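Local structure of acetoacetate decarboxylase (Sphingomonas wittichii, 5UPB) at residues A13-D18 / S110-W115; A37-L42 / L47-G52; A89-D94 / R175-T180. The protein is an acetoacetate decarboxylase-like lyase that probably works, as its relatives do, through a Schiff base on a lysine, on a substrate that may not be acetoacetate. All blocks are in the same frame, centred on the assembly; numbering follows the deposited sequence.

Contact 1: residues A13-D18 / S110-W115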
loop_
_atom_site.group_PDB
_atom_site.type_symbol
_atom_site.label_atom_id
_atom_site.label_comp_id
_atom_site.label_asym_id
_atom_site.label_seq_id
_atom_site.Cartn_x
_atom_site.Cartn_y
_atom_site.Cartn_z
ATOM N N ALA A 13 -20.486 -1.792 -10.998
ATOM C CA ALA A 13 -19.635 -2.282 -9.932
ATOM C C ALA A 13 -18.866 -3.538 -10.322
ATOM O O ALA A 13 -18.219 -4.129 -9.461
ATOM C CB ALA A 13 -20.468 -2.543 -8.668
ATOM N N SER A 14 -18.942 -3.978 -11.580
ATOM C CA SER A 14 -18.190 -5.154 -11.999
ATOM C C SER A 14 -16.715 -4.803 -12.097
ATOM O O SER A 14 -16.349 -3.749 -12.615
ATOM C CB SER A 14 -18.680 -5.682 -13.360
ATOM O OG SER A 14 -19.934 -6.337 -13.282
ATOM N N LEU A 15 -15.853 -5.699 -11.610
ATOM C CA LEU A 15 -14.413 -5.492 -11.775
ATOM C C LEU A 15 -14.028 -5.426 -13.235
ATOM O O LEU A 15 -13.143 -4.658 -13.620
ATOM C CB LEU A 15 -13.621 -6.620 -11.135
ATOM C CG LEU A 15 -13.157 -6.563 -9.710
ATOM C CD1 LEU A 15 -12.331 -7.845 -9.463
ATOM C CD2 LEU A 15 -12.363 -5.326 -9.393
ATOM N N VAL A 16 -14.632 -6.288 -14.044
ATOM C CA VAL A 16 -14.241 -6.501 -15.426
ATOM C C VAL A 16 -15.520 -6.563 -16.249
ATOM O O VAL A 16 -16.542 -7.067 -15.774
ATOM C CB VAL A 16 -13.416 -7.808 -15.565
ATOM C CG1 VAL A 16 -13.070 -8.053 -17.007
ATOM C CG2 VAL A 16 -12.147 -7.739 -14.708
ATOM N N ASP A 17 -15.468 -6.037 -17.470
ATOM C CA ASP A 17 -16.537 -6.188 -18.459
ATOM C C ASP A 17 -15.981 -6.949 -19.658
ATOM O O ASP A 17 -14.775 -7.180 -19.761
ATOM C CB ASP A 17 -17.100 -4.821 -18.879
ATOM C CG ASP A 17 -16.012 -3.781 -19.073
ATOM O OD1 ASP A 17 -14.838 -4.186 -19.116
ATOM O OD2 ASP A 17 -16.309 -2.570 -19.150
ATOM N N ASP A 18 -16.851 -7.390 -20.565
ATOM C CA ASP A 18 -16.367 -8.085 -21.756
ATOM C C ASP A 18 -16.196 -7.142 -22.947
ATOM O O ASP A 18 -16.248 -7.575 -24.106
ATOM C CB ASP A 18 -17.281 -9.261 -22.113
ATOM C CG ASP A 18 -18.725 -8.870 -22.230
ATOM O OD1 ASP A 18 -19.122 -7.875 -21.590
ATOM O OD2 ASP A 18 -19.461 -9.571 -22.957
ATOM N N SER A 110 -6.953 -6.098 -12.879
ATOM C CA SER A 110 -6.047 -6.697 -13.842
ATOM C C SER A 110 -5.754 -8.146 -13.487
ATOM O O SER A 110 -5.672 -9.003 -14.384
ATOM C CB SER A 110 -4.758 -5.866 -13.918
ATOM O OG SER A 110 -3.869 -6.474 -14.832
ATOM N N LEU A 111 -5.711 -8.467 -12.190
ATOM C CA LEU A 111 -5.589 -9.858 -11.782
ATOM C C LEU A 111 -6.743 -10.692 -12.324
ATOM O O LEU A 111 -6.541 -11.777 -12.904
ATOM C CB LEU A 111 -5.507 -9.935 -10.260
ATOM C CG LEU A 111 -5.355 -11.348 -9.699
ATOM C CD1 LEU A 111 -4.638 -11.234 -8.369
ATOM C CD2 LEU A 111 -6.695 -12.006 -9.562
ATOM N N ILE A 112 -7.962 -10.218 -12.128
ATOM C CA ILE A 112 -9.113 -11.020 -12.491
ATOM C C ILE A 112 -9.269 -11.116 -14.007
ATOM O O ILE A 112 -9.535 -12.200 -14.543
ATOM C CB ILE A 112 -10.363 -10.446 -11.809
ATOM C CG1 ILE A 112 -10.306 -10.744 -10.270
ATOM C CG2 ILE A 112 -11.622 -10.998 -12.467
ATOM C CD1 ILE A 112 -10.460 -12.213 -9.930
ATOM N N ARG A 113 -9.131 -10.007 -14.721
ATOM C CA ARG A 113 -9.151 -10.099 -16.182
ATOM C C ARG A 113 -8.121 -11.111 -16.657
ATOM O O ARG A 113 -8.409 -11.956 -17.511
ATOM C CB ARG A 113 -8.898 -8.708 -16.779
ATOM C CG ARG A 113 -8.993 -8.527 -18.326
ATOM C CD ARG A 113 -8.497 -7.087 -18.712
ATOM N NE ARG A 113 -7.111 -6.911 -18.238
ATOM C CZ ARG A 113 -6.481 -5.779 -17.880
ATOM N NH1 ARG A 113 -7.043 -4.543 -17.886
ATOM N NH2 ARG A 113 -5.215 -5.915 -17.500
ATOM N N GLY A 114 -6.927 -11.071 -16.067
ATOM C CA GLY A 114 -5.910 -12.061 -16.375
ATOM C C GLY A 114 -6.371 -13.483 -16.132
ATOM O O GLY A 114 -6.254 -14.352 -17.013
ATOM N N TRP A 115 -6.897 -13.754 -14.933
ATOM C CA TRP A 115 -7.297 -15.123 -14.620
ATOM C C TRP A 115 -8.353 -15.610 -15.604
ATOM O O TRP A 115 -8.342 -16.779 -16.013
ATOM C CB TRP A 115 -7.832 -15.236 -13.178
ATOM C CG TRP A 115 -6.826 -15.383 -12.063
ATOM C CD1 TRP A 115 -5.737 -14.594 -11.817
ATOM C CD2 TRP A 115 -6.846 -16.370 -11.009
ATOM N NE1 TRP A 115 -5.066 -15.037 -10.687
ATOM C CE2 TRP A 115 -5.730 -16.114 -10.170
ATOM C CE3 TRP A 115 -7.693 -17.439 -10.698
ATOM C CZ2 TRP A 115 -5.430 -16.896 -9.047
ATOM C CZ3 TRP A 115 -7.396 -18.212 -9.582
ATOM C CH2 TRP A 115 -6.267 -17.933 -8.773
#
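Val16 and Arg113 bring the two backbones closest, with their CA atoms 6.3 Å apart, where the irregular loop 13-18 runs past one flank of the helical segment 110-115. No hydrogen bond joins the two; aliphatic side chains carry the contact, with one methyl resting on the helix backbone. Val16 carries most of it on the loop side. Its CG2 methyl lies anti to the carbonyl carbon and enters the notch between Ile112 and Arg113, reaching the backbone Arg113 N at 3.8 Å and the branch methyl Ile112 CG2 at 4.0 Å. The beta carbon of Arg113 closes the other side of the notch, its side chain crossing that of Val16 at about a right angle. One residue earlier, Leu15 lays its CD1 methyl against Ile112 CG1 at 3.6 Å, and these two side chains also cross nearly perpendicular. Ile112 therefore takes Leu15 on its longer branch and Val16 on its shorter one. Arg113 offers the loop only the base of its chain. A bend at chi3 (58°) turns the rest back along its own helix, where Ser110 CA lies 3.8 Å from the guanidinium plane, toward the rim of one face. The loop itself is tied to the N-terminal arm, Ser14 OG being hydrogen-bonded to Thr4 O and Val16 N to Thr4 OG1. Across the subunit boundary, Lys122 NZ of the second subunit is hydrogen-bonded to Ala13 O, and Trp115 of that subunit packs on Ile112. Helix 108-116 in turn rests on the strands: Ser110 and Leu111 on Val105 of strand 95-105, Ser110 and Arg113 on Tyr81 of strand 80-92.

Contact 2: residues A37-L42 / L47-G52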
loop_
_atom_site.group_PDB
_atom_site.type_symbol
_atom_site.label_atom_id
_atom_site.label_comp_id
_atom_site.label_asym_id
_atom_site.label_seq_id
_atom_site.Cartn_x
_atom_site.Cartn_y
_atom_site.Cartn_z
ATOM N N ALA A 37 13.893 -28.571 -18.965
ATOM C CA ALA A 37 13.168 -29.582 -18.195
ATOM C C ALA A 37 12.504 -28.966 -16.972
ATOM O O ALA A 37 11.362 -29.314 -16.643
ATOM C CB ALA A 37 14.117 -30.712 -17.787
ATOM N N ARG A 38 13.184 -28.033 -16.297
ATOM C CA ARG A 38 12.548 -27.339 -15.180
ATOM C C ARG A 38 11.359 -26.499 -15.652
ATOM O O ARG A 38 10.298 -26.496 -15.018
ATOM C CB ARG A 38 13.550 -26.422 -14.474
ATOM C CG ARG A 38 14.643 -27.089 -13.675
ATOM C CD ARG A 38 15.369 -26.030 -12.865
ATOM N NE ARG A 38 16.134 -26.584 -11.757
ATOM C CZ ARG A 38 16.913 -25.865 -10.959
ATOM N NH1 ARG A 38 17.038 -24.558 -11.151
ATOM N NH2 ARG A 38 17.574 -26.453 -9.969
ATOM N N LEU A 39 11.507 -25.782 -16.776
ATOM C CA LEU A 39 10.401 -24.955 -17.243
ATOM C C LEU A 39 9.218 -25.800 -17.687
ATOM O O LEU A 39 8.065 -25.414 -17.466
ATOM C CB LEU A 39 10.868 -24.048 -18.375
ATOM C CG LEU A 39 12.065 -23.176 -18.075
ATOM C CD1 LEU A 39 12.386 -22.356 -19.286
ATOM C CD2 LEU A 39 11.762 -22.290 -16.936
ATOM N N GLN A 40 9.473 -26.968 -18.292
ATOM C CA GLN A 40 8.361 -27.798 -18.757
ATOM C C GLN A 40 7.429 -28.165 -17.605
ATOM O O GLN A 40 6.209 -28.246 -17.782
ATOM C CB GLN A 40 8.877 -29.072 -19.438
ATOM C CG GLN A 40 7.739 -29.950 -19.981
ATOM C CD GLN A 40 7.052 -29.337 -21.215
ATOM O OE1 GLN A 40 7.713 -29.016 -22.216
ATOM N NE2 GLN A 40 5.728 -29.162 -21.139
ATOM N N ALA A 41 7.989 -28.399 -16.414
ATOM C CA ALA A 41 7.173 -28.746 -15.248
ATOM C C ALA A 41 6.152 -27.659 -14.904
ATOM O O ALA A 41 5.133 -27.944 -14.266
ATOM C CB ALA A 41 8.098 -29.024 -14.060
ATOM N N LEU A 42 6.418 -26.408 -15.270
ATOM C CA LEU A 42 5.479 -25.327 -15.014
ATOM C C LEU A 42 4.437 -25.182 -16.109
ATOM O O LEU A 42 3.488 -24.401 -15.941
ATOM C CB LEU A 42 6.218 -23.996 -14.880
ATOM C CG LEU A 42 7.226 -23.875 -13.751
ATOM C CD1 LEU A 42 7.927 -22.501 -13.837
ATOM C CD2 LEU A 42 6.526 -24.104 -12.389
ATOM N N LEU A 47 1.284 -27.790 -23.880
ATOM C CA LEU A 47 2.318 -26.838 -24.257
ATOM C C LEU A 47 3.681 -27.488 -24.114
ATOM O O LEU A 47 3.954 -28.186 -23.133
ATOM C CB LEU A 47 2.272 -25.568 -23.407
ATOM C CG LEU A 47 0.983 -24.751 -23.453
ATOM C CD1 LEU A 47 1.134 -23.461 -22.629
ATOM C CD2 LEU A 47 0.608 -24.461 -24.903
ATOM N N LYS A 48 4.540 -27.225 -25.085
ATOM C CA LYS A 48 5.871 -27.802 -25.125
ATOM C C LYS A 48 6.875 -26.672 -24.984
ATOM O O LYS A 48 6.775 -25.652 -25.674
ATOM C CB LYS A 48 6.098 -28.564 -26.438
ATOM C CG LYS A 48 7.353 -29.424 -26.474
ATOM C CD LYS A 48 7.241 -30.624 -25.540
ATOM C CE LYS A 48 8.340 -31.639 -25.792
ATOM N NZ LYS A 48 8.228 -32.798 -24.872
ATOM N N VAL A 49 7.809 -26.832 -24.051
ATOM C CA VAL A 49 8.795 -25.791 -23.841
ATOM C C VAL A 49 9.624 -25.638 -25.130
ATOM O O VAL A 49 9.835 -26.599 -25.884
ATOM C CB VAL A 49 9.654 -26.146 -22.613
ATOM C CG1 VAL A 49 10.540 -27.392 -22.882
ATOM C CG2 VAL A 49 10.488 -24.969 -22.173
ATOM N N ALA A 50 10.134 -24.436 -25.361
ATOM C CA ALA A 50 11.045 -24.230 -26.483
ATOM C C ALA A 50 12.437 -24.556 -25.968
ATOM O O ALA A 50 12.581 -25.494 -25.176
ATOM C CB ALA A 50 10.943 -22.807 -27.041
ATOM N N ASP A 51 13.464 -23.836 -26.393
ATOM C CA ASP A 51 14.816 -24.217 -26.003
ATOM C C ASP A 51 15.188 -23.745 -24.593
ATOM O O ASP A 51 16.353 -23.836 -24.207
ATOM C CB ASP A 51 15.821 -23.669 -27.025
ATOM C CG ASP A 51 15.881 -22.144 -27.040
ATOM O OD1 ASP A 51 15.165 -21.487 -26.245
ATOM O OD2 ASP A 51 16.659 -21.602 -27.855
ATOM N N GLY A 52 14.222 -23.322 -23.787
ATOM C CA GLY A 52 14.498 -22.780 -22.474
ATOM C C GLY A 52 14.455 -21.268 -22.408
ATOM O O GLY A 52 14.635 -20.708 -21.319
#
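Gln40 reaches from the helix to the backbone of the strand that follows it, tying together a compact helix-loop-strand unit. The axes of the short segments 37-42 and 48-50 pass 7.9 Å apart and run roughly antiparallel, at 141°. Gln40 has the most surface buried here. Its CG stands anti to the backbone N, and a bend at chi2 (71°) swings the amide across to the strand, where it behaves like a neighbouring peptide group: it both gives and accepts. NE2 donates to Leu47 O over 2.8 Å, with the acceptor lying almost exactly in the Gln40 amide plane. OE1 receives Val49 N at 2.9 Å in a nearly straight bond (169°), the donor tilted somewhat from the carbonyl plane. A flipped amide would set NE2 against Val49 N and OE1 against Leu47 O, so this orientation is probably fixed. Since Lys48 and Ala50 pair through their backbones with Thr91 and Ala89 of strand 80-92, Gln40 serves the other edge of the short strand.

Val49 comes next, pointing toward the helix. Its CG1 sits between the backbone N and the carbonyl carbon, beside the glutamine oxygen, with Val49 CG1 to Gln40 OE1 only 3.3 Å. The other methyl, CG2, meets Leu39 CB at 3.9 Å. Leu39, also directed toward the strand, touches Ile88 and Phe232 besides, and the tip of its chain ends against the corner after the strand: Leu39 CD1 lies 3.5 Å from Gly52 O.

Contact 3: residues A89-D94 / R175-T180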
loop_
_atom_site.group_PDB
_atom_site.type_symbol
_atom_site.label_atom_id
_atom_site.label_comp_id
_atom_site.label_asym_id
_atom_site.label_seq_id
_atom_site.Cartn_x
_atom_site.Cartn_y
_atom_site.Cartn_z
ATOM N N ALA A 89 8.951 -19.436 -23.046
ATOM C CA ALA A 89 8.732 -19.662 -24.469
ATOM C C ALA A 89 8.328 -21.113 -24.686
ATOM O O ALA A 89 8.923 -22.026 -24.107
ATOM C CB ALA A 89 9.984 -19.321 -25.275
ATOM N N CYS A 90 7.288 -21.323 -25.496
ATOM C CA CYS A 90 6.715 -22.650 -25.690
ATOM C C CYS A 90 5.988 -22.698 -27.033
ATOM O O CYS A 90 5.943 -21.718 -27.789
ATOM C CB CYS A 90 5.791 -23.025 -24.533
ATOM S SG CYS A 90 4.424 -21.880 -24.262
ATOM N N THR A 91 5.421 -23.873 -27.323
ATOM C CA THR A 91 4.673 -24.118 -28.545
ATOM C C THR A 91 3.422 -24.929 -28.235
ATOM O O THR A 91 3.395 -25.751 -27.310
ATOM C CB THR A 91 5.498 -24.894 -29.578
ATOM O OG1 THR A 91 6.082 -26.052 -28.947
ATOM C CG2 THR A 91 6.569 -24.024 -30.131
ATOM N N HIS A 92 2.395 -24.697 -29.044
ATOM C CA HIS A 92 1.176 -25.498 -29.075
ATOM C C HIS A 92 1.073 -25.976 -30.513
ATOM O O HIS A 92 0.767 -25.185 -31.415
ATOM C CB HIS A 92 -0.060 -24.698 -28.661
ATOM C CG HIS A 92 -1.322 -25.505 -28.669
ATOM N ND1 HIS A 92 -2.331 -25.295 -29.582
ATOM C CD2 HIS A 92 -1.758 -26.488 -27.847
ATOM C CE1 HIS A 92 -3.314 -26.145 -29.353
ATOM N NE2 HIS A 92 -2.999 -26.868 -28.293
ATOM N N GLY A 93 1.383 -27.244 -30.736
ATOM C CA GLY A 93 1.545 -27.706 -32.095
ATOM C C GLY A 93 2.813 -27.070 -32.618
ATOM O O GLY A 93 3.883 -27.231 -32.023
ATOM N N ASP A 94 2.718 -26.331 -33.714
ATOM C CA ASP A 94 3.857 -25.578 -34.221
ATOM C C ASP A 94 3.642 -24.083 -34.044
ATOM O O ASP A 94 4.329 -23.269 -34.666
ATOM C CB ASP A 94 4.127 -25.933 -35.687
ATOM C CG ASP A 94 2.926 -25.709 -36.578
ATOM O OD1 ASP A 94 2.025 -24.938 -36.191
ATOM O OD2 ASP A 94 2.880 -26.314 -37.668
ATOM N N ARG A 175 12.148 -10.648 -28.659
ATOM C CA ARG A 175 11.939 -12.047 -29.019
ATOM C C ARG A 175 10.444 -12.332 -29.088
ATOM O O ARG A 175 9.842 -12.935 -28.197
ATOM C CB ARG A 175 12.679 -12.965 -28.051
ATOM C CG ARG A 175 14.219 -12.909 -28.130
ATOM C CD ARG A 175 14.871 -11.615 -27.731
ATOM N NE ARG A 175 16.330 -11.764 -27.718
ATOM C CZ ARG A 175 17.214 -10.767 -27.742
ATOM N NH1 ARG A 175 16.832 -9.492 -27.768
ATOM N NH2 ARG A 175 18.505 -11.055 -27.719
ATOM N N SER A 176 9.864 -11.900 -30.198
ATOM C CA SER A 176 8.428 -11.934 -30.416
ATOM C C SER A 176 7.949 -13.337 -30.766
ATOM O O SER A 176 8.474 -13.986 -31.684
ATOM C CB SER A 176 8.053 -10.968 -31.534
ATOM O OG SER A 176 8.591 -11.416 -32.771
ATOM N N ARG A 177 6.917 -13.779 -30.052
ATOM C CA ARG A 177 6.235 -15.022 -30.330
ATOM C C ARG A 177 4.762 -14.648 -30.364
ATOM O O ARG A 177 4.240 -14.133 -29.361
ATOM C CB ARG A 177 6.575 -16.077 -29.258
ATOM C CG ARG A 177 8.094 -16.365 -29.203
ATOM C CD ARG A 177 8.559 -17.277 -28.069
ATOM N NE ARG A 177 8.151 -18.665 -28.284
ATOM C CZ ARG A 177 8.806 -19.568 -29.015
ATOM N NH1 ARG A 177 9.935 -19.274 -29.659
ATOM N NH2 ARG A 177 8.309 -20.787 -29.101
ATOM N N PRO A 178 4.039 -14.919 -31.451
ATOM C CA PRO A 178 2.730 -14.254 -31.623
ATOM C C PRO A 178 1.712 -14.628 -30.551
ATOM O O PRO A 178 0.939 -13.774 -30.104
ATOM C CB PRO A 178 2.255 -14.748 -32.993
ATOM C CG PRO A 178 3.082 -15.947 -33.312
ATOM C CD PRO A 178 4.368 -15.842 -32.545
ATOM N N ALA A 179 1.723 -15.867 -30.083
ATOM C CA ALA A 179 0.664 -16.313 -29.189
ATOM C C ALA A 179 1.078 -16.129 -27.745
ATOM O O ALA A 179 2.240 -16.308 -27.384
ATOM C CB ALA A 179 0.316 -17.775 -29.427
ATOM N N THR A 180 0.101 -15.811 -26.909
ATOM C CA THR A 180 0.221 -15.962 -25.468
ATOM C C THR A 180 -0.749 -17.052 -25.065
ATOM O O THR A 180 -1.956 -16.942 -25.304
ATOM C CB THR A 180 -0.039 -14.652 -24.724
ATOM O OG1 THR A 180 0.882 -13.667 -25.164
ATOM C CG2 THR A 180 0.115 -14.828 -23.225
#
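Ala89 meets Arg177 over a face of the guanidinium group: its CB stands 3.6 Å above the plane, shifted toward the rim, and lies near both NE and CD of the arginine. The methyl thus covers the inner end of the flat group, where the chain arrives after a bend at chi3 (72°). Cys90 follows with its side chain directed away, so its backbone makes the contact. Arg177 NH2 donates to Cys90 O at 2.9 Å in an almost linear bond (171°). The oxygen lies at the guanidinium edge, in its plane, but seen from Cys90, NH2 stands 53° out of the carbonyl plane and so not on a lone pair. Thr91 adds its methyl at the same edge, with CG2 3.8 Å from Arg177 NH2, while its OG1 makes a weak hydrogen bond to Lys48 O.

Arg177 uses NE as well, hydrogen-bonding to Gly97 O on strand 95-105, the antiparallel partner of strand 80-92. A leucine in its place would probably take from Cys90 O and Gly97 O the N-H groups that Arg177 gives them, and tie the loop less firmly to the strand pair. Beyond the arginine, Ala179 enters strand 179-186 and pairs by its backbone with Gln96. The arrangement is that of a loop arginine bridging backbone carbonyls of two adjacent antiparallel strands, here in the highly curved beta architecture of the acetoacetate decarboxylase fold.

In the fold
Contacts 2 and 3 are neighbours, their centres 12 Å apart, and strands 48-50 and 80-92 join them edge to edge: Lys48 O to Thr91 N is 2.8 Å and Ala50 N to Ala89 O is 3.0 Å, both probable hydrogen bonds. Contact 1 stands apart, with centres 29 Å from contact 2 and 25 Å from contact 3 and nearest atoms about 13 and 9 Å away. Strand 80-92 still links it to the others: helix 108-116 packs near the start of that strand, whereas contact 3 occupies its end. The second subunit reaches contact 1 extensively and touches contact 2 where its Thr8 packs on Leu42; no other chain touches the segments of contact 3.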